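Local coordinates for protein lyase/mutase (Burkholderia cenocepacia, PDB 4LSB) that binds magnesium and belongs to the phosphoenolpyruvate phosphomutase family of TIM-barrel enzymes, at residues R23-H26 with T27-G30; G101-P104 with G105-A108; A180-V183 with A184-D187; D202-A205 with A206-A210. All coordinates share one frame; numbering follows the deposited sequence.

Contact 1. Residues R23-H26 with T27-G30; sequences RALH and TRPG
T27 and R28 both turn their backbone N-H groups on the carbonyl oxygen of A24, so one acceptor takes an i+3 and an i+4 donor as the chain leaves helix 14-25. T27 N reaches A24 O at 3.1 Å with a nearly straight N-H (160°). R28 N bonds to the same oxygen at 3.3 Å, more bent (135°). Water 2 adds a third bond to A24 O and also binds T27 OG1. That hydroxyl sits between its own backbone N and carbonyl carbon (chi1 61°), a position that turns it back over A24; OG1 also hydrogen-bonds water 1, which accepts from R23 NH1. The methyl CG2 of T27 lies obliquely beside the R23 guanidinium, 3.7 Å from NH1; the guanidinium itself makes a salt bridge with E20.

On another side of the turn, L25 and R28 run alongside each other. L25 CD2 rests over one face of the R28 guanidinium, 3.3 Å from NH1 and offset toward the rim. The apolar methyl thus meets the flat of the charged group, while R28 NH2 pairs with E52. H26 is buried, its ND1 bonded to F22 O. Water 3 bridges L25 O to G30 O, its bond to G30 weak. The whole is a helix C-terminal turn, leading from helix 14-25 into strand 32-34 of the barrel.

Contact 2. Residues G101-P104 with G105-A108; sequences GDAP and GTVA
A103 O is the hub here: it takes the N-H of V107 at 3.1 Å, almost straight (168°), and a weak second bond from T106 N at 2.9 Å. One step on, A108 N bonds to P104 O at 2.9 Å, so the regular i to i+4 pattern is running from the first turn. Around A103 O the side chains close in. T106 CB stands 3.2 Å from A103 O, and V107 CG2 packs against the same oxygen.

T106 splits its two branches between different neighbours. With chi1 at -58°, CG2 lies anti to the backbone N and meets G101 CA at 3.9 Å, whereas OG1 stays beside the backbone N and faces A103 CB. Water 4 joins T106 OG1, at 3.0 Å, to A103 N, tying the helix back to the residue that precedes it.

Farther out, R144 NH1 of helix 138-153 bonds to both G101 O and D102 O, linking the loop to that helix. The same helix packs on P104 and V107 through A147, R144 and A148, while D102 OD1 bonds to Y136 OH.

This is a helix N-terminus with A103 at the N-cap position and proline in the first turn; it starts helix 104-116 after strand 92-95, as a beta-alpha connection of the barrel.

Contact 3. Residues A180-V183 with A184-D187; sequences ARLV and AYRD
Helix 175-187 is the crossover of the beta-alpha-beta unit between strands 160-164 and 192-194, and on it R181 and Y185, one turn apart, run alongside each other. R181 NH1 donates to Y185 OH at 3.1 Å, with the hydroxyl at the guanidinium edge and 5° from its plane; the two flat groups are turned 61° apart. The R181 chain is extended from CG to NE along the tyrosine, CB making an off-centre CH-pi contact at 4.3 Å from the ring centroid. R181 O lies over one face of that ring, 3.0 Å from CG, and also accepts the N-H of Y185 at 2.8 Å.

R181 NE forms a salt bridge with D177 one turn earlier on this helix, while Y185 OH bonds to D126 and R181 NH2 to Y136 O; the last two reach loops beside the helix. L182, packed on L193 of strand 192-194, touches Y185 through CD2 to CD2 and fits the helix against the barrel sheet.

Toward the C-terminal end, V183 CG1 lies over a face of the R186 guanidinium, 3.9 Å from NH2. R186 is bent at chi3 (73°), which turns its guanidinium back toward D187. NH2 meets D187 OD1 in a salt bridge of 2.7 Å, on the syn lone pair but with OD1 tilted from the guanidinium plane; NE adds a weak bond to the same oxygen, and R186 NH1 reaches V211 O.

Contact 4. Residues D202-A205 with A206-A210; sequences DEIA and AVTRA
The backbone from D202 to R209 is unbroken alpha-helix, with A206, V207, T208 and R209 each donating to the carbonyl four residues back; the V207 N to E203 O and T208 N to I204 O bonds, both 3.0 Å, are close to straight, while A206 N to D202 O is longer at 3.3 Å.

T208 meets the preceding turn with both of its branches. A chi1 of 65° tucks OG1 in beside both backbone neighbours, facing A205 O at 3.1 Å, and OG1 is also hydrogen-bonded to L234 O in a nearby loop. The methyl CG2 goes beside the backbone N, lying 3.3 Å from I204 O and touching I204 CG2 at 4.3 Å. V207 occupies a neighbouring flank of the turn, where chi1 of 179° sets CG2 beside the backbone N, 3.4 Å from E203 O. The small side chain of A206 brings CB over E203 O.

Outward, I204 packs on V217 of strand 215-218 and T208 on V215, while V207 meets I179 and L182 of helix 175-187. E203 N bonds to D200 OD2, just before this helix.

Since L234 O is a carbonyl and can only accept, the T208 hydroxyl must give its proton to it; with the methyl beside I204, that one bond links the helix to the loop before strand 238-240.

Along the chain the four contacts come in series, each closing before the next opens. Contact 1 ends the helix that leads into strand 32-34, contact 2 starts helix 104-116, and contacts 3 and 4 lie on the successive helices 175-187 and 201-211. These last two are neighbours, centres about 14 Å apart, and they touch: V183 CG2 meets A210 O at 4.0 Å. Contact 2 lies about 29 Å from contacts 1 and 4 but about 18 Å from contact 3, centre to centre. All sit at the helical outside of the eight-stranded parallel sheet, so they show how the barrel's helices begin, pack and end around it.

Contact 1. Residues R23-H26 with T27-G30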
loop_
_atom_site.group_PDB
_atom_site.type_symbol
_atom_site.label_atom_id
_atom_site.label_comp_id
_atom_site.label_asym_id
_atom_site.label_seq_id
_atom_site.Cartn_x
_atom_site.Cartn_y
_atom_site.Cartn_z
ATOM N N ARG B 23 -24.127 12.318 -5.244
ATOM C CA ARG B 23 -24.656 13.669 -5.401
ATOM C C ARG B 23 -25.448 14.068 -4.124
ATOM O O ARG B 23 -25.296 15.181 -3.643
ATOM C CB ARG B 23 -25.555 13.778 -6.660
ATOM C CG ARG B 23 -26.089 15.190 -6.953
ATOM C CD ARG B 23 -27.435 15.176 -7.726
ATOM N NE ARG B 23 -28.489 14.561 -6.900
ATOM C CZ ARG B 23 -29.201 15.177 -5.936
ATOM N NH1 ARG B 23 -29.044 16.477 -5.663
ATOM N NH2 ARG B 23 -30.092 14.482 -5.237
ATOM N N ALA B 24 -26.253 13.131 -3.606
ATOM C CA ALA B 24 -27.066 13.323 -2.402
ATOM C C ALA B 24 -26.251 13.629 -1.136
ATOM O O ALA B 24 -26.740 14.363 -0.264
ATOM C CB ALA B 24 -27.959 12.118 -2.157
ATOM N N LEU B 25 -25.050 13.053 -1.018
ATOM C CA LEU B 25 -24.148 13.376 0.111
ATOM C C LEU B 25 -23.907 14.837 0.161
ATOM O O LEU B 25 -23.758 15.373 1.257
ATOM C CB LEU B 25 -22.770 12.678 0.031
ATOM C CG LEU B 25 -22.820 11.189 0.151
ATOM C CD1 LEU B 25 -21.527 10.473 -0.130
ATOM C CD2 LEU B 25 -23.370 10.839 1.541
ATOM N N HIS B 26 -23.909 15.504 -0.999
ATOM C CA HIS B 26 -23.571 16.922 -1.041
ATOM C C HIS B 26 -24.718 17.875 -0.686
ATOM O O HIS B 26 -24.478 19.072 -0.592
ATOM C CB HIS B 26 -23.022 17.334 -2.409
ATOM C CG HIS B 26 -21.724 16.679 -2.755
ATOM N ND1 HIS B 26 -21.662 15.389 -3.207
ATOM C CD2 HIS B 26 -20.453 17.137 -2.726
ATOM C CE1 HIS B 26 -20.408 15.066 -3.433
ATOM N NE2 HIS B 26 -19.651 16.107 -3.141
ATOM N N THR B 27 -25.925 17.359 -0.609
ATOM C CA THR B 27 -27.109 18.210 -0.416
ATOM C C THR B 27 -27.756 17.977 0.938
ATOM O O THR B 27 -28.593 18.763 1.359
ATOM C CB THR B 27 -28.136 18.011 -1.526
ATOM O OG1 THR B 27 -28.584 16.659 -1.528
ATOM C CG2 THR B 27 -27.514 18.374 -2.902
ATOM N N ARG B 28 -27.338 16.956 1.661
ATOM C CA ARG B 28 -27.872 16.783 3.003
ATOM C C ARG B 28 -27.136 17.712 3.968
ATOM O O ARG B 28 -26.017 18.221 3.676
ATOM C CB ARG B 28 -27.828 15.312 3.415
ATOM C CG ARG B 28 -26.490 14.809 3.764
ATOM C CD ARG B 28 -26.534 13.314 4.020
ATOM N NE ARG B 28 -25.234 12.971 4.570
ATOM C CZ ARG B 28 -24.721 11.751 4.646
ATOM N NH1 ARG B 28 -25.387 10.698 4.188
ATOM N NH2 ARG B 28 -23.526 11.600 5.201
ATOM N N PRO B 29 -27.742 17.940 5.151
ATOM C CA PRO B 29 -27.116 18.845 6.079
ATOM C C PRO B 29 -25.759 18.393 6.574
ATOM O O PRO B 29 -25.494 17.189 6.753
ATOM C CB PRO B 29 -28.121 18.911 7.263
ATOM C CG PRO B 29 -29.451 18.518 6.672
ATOM C CD PRO B 29 -29.103 17.542 5.576
ATOM N N GLY B 30 -24.910 19.371 6.848
ATOM C CA GLY B 30 -23.652 19.077 7.482
ATOM C C GLY B 30 -22.544 18.875 6.466
ATOM O O GLY B 30 -22.748 19.104 5.270
HETATM O O HOH W 1 -31.071 17.113 -3.244
HETATM O O HOH W 2 -29.566 14.623 0.272
HETATM O O HOH W 3 -22.969 15.981 4.184
#

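Contact 2. Residues G101-P104 with G105-A108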
loop_
_atom_site.group_PDB
_atom_site.type_symbol
_atom_site.label_atom_id
_atom_site.label_comp_id
_atom_site.label_asym_id
_atom_site.label_seq_id
_atom_site.Cartn_x
_atom_site.Cartn_y
_atom_site.Cartn_z
ATOM N N GLY B 101 -3.595 17.090 -19.735
ATOM C CA GLY B 101 -3.366 17.861 -20.926
ATOM C C GLY B 101 -3.921 19.256 -20.732
ATOM O O GLY B 101 -4.730 19.524 -19.824
ATOM N N ASP B 102 -3.469 20.156 -21.579
ATOM C CA ASP B 102 -3.912 21.546 -21.555
ATOM C C ASP B 102 -5.243 21.795 -22.232
ATOM O O ASP B 102 -5.977 22.662 -21.802
ATOM C CB ASP B 102 -2.881 22.444 -22.248
ATOM C CG ASP B 102 -1.516 22.375 -21.603
ATOM O OD1 ASP B 102 -1.409 22.103 -20.394
ATOM O OD2 ASP B 102 -0.531 22.589 -22.325
ATOM N N ALA B 103 -5.512 21.088 -23.332
ATOM C CA ALA B 103 -6.644 21.420 -24.180
ATOM C C ALA B 103 -7.964 20.969 -23.546
ATOM O O ALA B 103 -8.037 19.878 -22.965
ATOM C CB ALA B 103 -6.495 20.787 -25.563
ATOM N N PRO B 104 -9.009 21.787 -23.694
ATOM C CA PRO B 104 -10.342 21.440 -23.226
ATOM C C PRO B 104 -10.801 20.078 -23.703
ATOM O O PRO B 104 -11.450 19.370 -22.962
ATOM C CB PRO B 104 -11.218 22.541 -23.810
ATOM C CG PRO B 104 -10.327 23.724 -23.859
ATOM C CD PRO B 104 -8.958 23.177 -24.189
ATOM N N GLY B 105 -10.515 19.724 -24.955
ATOM C CA GLY B 105 -10.941 18.433 -25.469
ATOM C C GLY B 105 -10.258 17.284 -24.757
ATOM O O GLY B 105 -10.817 16.185 -24.619
ATOM N N THR B 106 -9.055 17.528 -24.269
ATOM C CA THR B 106 -8.375 16.518 -23.550
ATOM C C THR B 106 -9.050 16.293 -22.176
ATOM O O THR B 106 -9.263 15.158 -21.750
ATOM C CB THR B 106 -6.906 16.894 -23.314
ATOM O OG1 THR B 106 -6.277 17.109 -24.589
ATOM C CG2 THR B 106 -6.230 15.773 -22.581
ATOM N N VAL B 107 -9.279 17.396 -21.491
ATOM C CA VAL B 107 -10.036 17.401 -20.244
ATOM C C VAL B 107 -11.379 16.652 -20.417
ATOM O O VAL B 107 -11.716 15.728 -19.643
ATOM C CB VAL B 107 -10.258 18.854 -19.802
ATOM C CG1 VAL B 107 -11.257 18.911 -18.622
ATOM C CG2 VAL B 107 -8.922 19.493 -19.446
ATOM N N ALA B 108 -12.116 17.020 -21.470
ATOM C CA ALA B 108 -13.390 16.352 -21.732
ATOM C C ALA B 108 -13.221 14.838 -21.921
ATOM O O ALA B 108 -13.961 14.062 -21.346
ATOM C CB ALA B 108 -14.081 16.941 -22.944
HETATM O O HOH W 4 -3.661 18.669 -24.466
#

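Contact 3. Residues A180-V183 with A184-D187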
loop_
_atom_site.group_PDB
_atom_site.type_symbol
_atom_site.label_atom_id
_atom_site.label_comp_id
_atom_site.label_asym_id
_atom_site.label_seq_id
_atom_site.Cartn_x
_atom_site.Cartn_y
_atom_site.Cartn_z
ATOM N N ALA B 180 -12.509 34.216 -7.075
ATOM C CA ALA B 180 -13.074 34.614 -8.359
ATOM C C ALA B 180 -13.025 33.448 -9.312
ATOM O O ALA B 180 -13.956 33.198 -10.042
ATOM C CB ALA B 180 -12.347 35.807 -8.933
ATOM N N ARG B 181 -11.911 32.739 -9.339
ATOM C CA ARG B 181 -11.794 31.515 -10.177
ATOM C C ARG B 181 -12.874 30.489 -9.815
ATOM O O ARG B 181 -13.575 29.922 -10.691
ATOM C CB ARG B 181 -10.409 30.921 -9.994
ATOM C CG ARG B 181 -9.318 31.702 -10.748
ATOM C CD ARG B 181 -7.933 31.111 -10.499
ATOM N NE ARG B 181 -6.955 31.799 -11.349
ATOM C CZ ARG B 181 -6.715 31.529 -12.630
ATOM N NH1 ARG B 181 -7.341 30.541 -13.256
ATOM N NH2 ARG B 181 -5.813 32.242 -13.291
ATOM N N LEU B 182 -13.035 30.243 -8.517
ATOM C CA LEU B 182 -13.984 29.219 -8.077
ATOM C C LEU B 182 -15.369 29.605 -8.462
ATOM O O LEU B 182 -16.154 28.773 -8.866
ATOM C CB LEU B 182 -13.951 28.935 -6.575
ATOM C CG LEU B 182 -12.675 28.320 -6.039
ATOM C CD1 LEU B 182 -12.813 28.117 -4.532
ATOM C CD2 LEU B 182 -12.374 26.993 -6.702
ATOM N N VAL B 183 -15.687 30.882 -8.301
ATOM C CA VAL B 183 -16.994 31.380 -8.722
ATOM C C VAL B 183 -17.183 31.224 -10.265
ATOM O O VAL B 183 -18.251 30.884 -10.755
ATOM C CB VAL B 183 -17.132 32.870 -8.323
ATOM C CG1 VAL B 183 -18.319 33.508 -9.031
ATOM C CG2 VAL B 183 -17.261 32.988 -6.820
ATOM N N ALA B 184 -16.117 31.440 -11.000
ATOM C CA ALA B 184 -16.195 31.333 -12.456
ATOM C C ALA B 184 -16.375 29.861 -12.890
ATOM O O ALA B 184 -17.097 29.570 -13.850
ATOM C CB ALA B 184 -14.971 31.924 -13.095
ATOM N N TYR B 185 -15.699 28.973 -12.185
ATOM C CA TYR B 185 -15.844 27.541 -12.396
ATOM C C TYR B 185 -17.270 27.066 -12.031
ATOM O O TYR B 185 -17.848 26.272 -12.754
ATOM C CB TYR B 185 -14.774 26.769 -11.603
ATOM C CG TYR B 185 -13.313 27.161 -11.846
ATOM C CD1 TYR B 185 -12.927 27.905 -12.984
ATOM C CD2 TYR B 185 -12.307 26.779 -10.961
ATOM C CE1 TYR B 185 -11.589 28.262 -13.214
ATOM C CE2 TYR B 185 -10.984 27.107 -11.195
ATOM C CZ TYR B 185 -10.623 27.853 -12.339
ATOM O OH TYR B 185 -9.316 28.231 -12.553
ATOM N N ARG B 186 -17.827 27.575 -10.937
ATOM C CA ARG B 186 -19.202 27.289 -10.538
ATOM C C ARG B 186 -20.136 27.776 -11.659
ATOM O O ARG B 186 -21.056 27.072 -12.072
ATOM C CB ARG B 186 -19.536 28.001 -9.222
ATOM C CG ARG B 186 -20.928 27.736 -8.699
ATOM C CD ARG B 186 -21.398 28.879 -7.844
ATOM N NE ARG B 186 -21.736 30.074 -8.631
ATOM C CZ ARG B 186 -21.674 31.317 -8.164
ATOM N NH1 ARG B 186 -21.269 31.546 -6.933
ATOM N NH2 ARG B 186 -22.030 32.347 -8.931
ATOM N N ASP B 187 -19.884 28.986 -12.167
ATOM C CA ASP B 187 -20.772 29.517 -13.194
ATOM C C ASP B 187 -20.655 28.747 -14.500
ATOM O O ASP B 187 -21.619 28.642 -15.238
ATOM C CB ASP B 187 -20.521 30.998 -13.427
ATOM C CG ASP B 187 -20.980 31.834 -12.276
ATOM O OD1 ASP B 187 -21.685 31.310 -11.386
ATOM O OD2 ASP B 187 -20.586 33.025 -12.248
#

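Contact 4. Residues D202-A205 with A206-A210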
loop_
_atom_site.group_PDB
_atom_site.type_symbol
_atom_site.label_atom_id
_atom_site.label_comp_id
_atom_site.label_asym_id
_atom_site.label_seq_id
_atom_site.Cartn_x
_atom_site.Cartn_y
_atom_site.Cartn_z
ATOM N N ASP B 202 -11.291 31.822 8.767
ATOM C CA ASP B 202 -11.940 33.021 8.219
ATOM C C ASP B 202 -11.868 33.037 6.704
ATOM O O ASP B 202 -12.822 33.448 6.070
ATOM C CB ASP B 202 -11.295 34.315 8.752
ATOM C CG ASP B 202 -11.605 34.573 10.241
ATOM O OD1 ASP B 202 -12.596 34.017 10.784
ATOM O OD2 ASP B 202 -10.877 35.395 10.841
ATOM N N GLU B 203 -10.733 32.617 6.143
ATOM C CA GLU B 203 -10.594 32.509 4.674
ATOM C C GLU B 203 -11.573 31.454 4.095
ATOM O O GLU B 203 -12.278 31.691 3.111
ATOM C CB GLU B 203 -9.153 32.213 4.271
ATOM C CG GLU B 203 -8.180 33.369 4.566
ATOM C CD GLU B 203 -6.894 33.347 3.736
ATOM O OE1 GLU B 203 -6.545 32.314 3.158
ATOM O OE2 GLU B 203 -6.195 34.397 3.663
ATOM N N ILE B 204 -11.656 30.307 4.747
ATOM C CA ILE B 204 -12.614 29.259 4.336
ATOM C C ILE B 204 -14.072 29.732 4.367
ATOM O O ILE B 204 -14.856 29.497 3.436
ATOM C CB ILE B 204 -12.469 28.003 5.240
ATOM C CG1 ILE B 204 -11.167 27.280 4.984
ATOM C CG2 ILE B 204 -13.611 27.031 5.021
ATOM C CD1 ILE B 204 -10.813 26.282 6.040
ATOM N N ALA B 205 -14.477 30.386 5.445
ATOM C CA ALA B 205 -15.856 30.870 5.520
ATOM C C ALA B 205 -16.195 31.866 4.410
ATOM O O ALA B 205 -17.306 31.926 3.931
ATOM C CB ALA B 205 -16.125 31.482 6.859
ATOM N N ALA B 206 -15.227 32.678 4.023
ATOM C CA ALA B 206 -15.400 33.627 2.913
ATOM C C ALA B 206 -15.541 32.911 1.577
ATOM O O ALA B 206 -16.271 33.361 0.713
ATOM C CB ALA B 206 -14.225 34.571 2.844
ATOM N N VAL B 207 -14.752 31.878 1.389
ATOM C CA VAL B 207 -14.930 30.990 0.205
ATOM C C VAL B 207 -16.343 30.394 0.143
ATOM O O VAL B 207 -16.993 30.510 -0.877
ATOM C CB VAL B 207 -13.902 29.839 0.152
ATOM C CG1 VAL B 207 -14.159 28.972 -1.053
ATOM C CG2 VAL B 207 -12.529 30.436 -0.001
ATOM N N THR B 208 -16.805 29.781 1.219
ATOM C CA THR B 208 -18.095 29.086 1.155
ATOM C C THR B 208 -19.238 30.096 0.964
ATOM O O THR B 208 -20.222 29.825 0.249
ATOM C CB THR B 208 -18.338 28.237 2.420
ATOM O OG1 THR B 208 -18.454 29.080 3.579
ATOM C CG2 THR B 208 -17.167 27.272 2.684
ATOM N N ARG B 209 -19.148 31.243 1.641
ATOM C CA ARG B 209 -20.186 32.271 1.456
ATOM C C ARG B 209 -20.273 32.787 0.008
ATOM O O ARG B 209 -21.377 32.917 -0.566
ATOM C CB ARG B 209 -19.971 33.459 2.420
ATOM C CG ARG B 209 -21.251 34.256 2.715
ATOM C CD ARG B 209 -20.965 35.433 3.685
ATOM N NE ARG B 209 -20.077 36.328 2.969
ATOM C CZ ARG B 209 -20.477 37.266 2.112
ATOM N NH1 ARG B 209 -21.777 37.537 1.936
ATOM N NH2 ARG B 209 -19.573 37.978 1.468
ATOM N N ALA B 210 -19.130 33.121 -0.559
ATOM C CA ALA B 210 -19.074 33.616 -1.942
ATOM C C ALA B 210 -19.448 32.559 -2.988
ATOM O O ALA B 210 -20.028 32.882 -3.992
ATOM C CB ALA B 210 -17.683 34.132 -2.278
#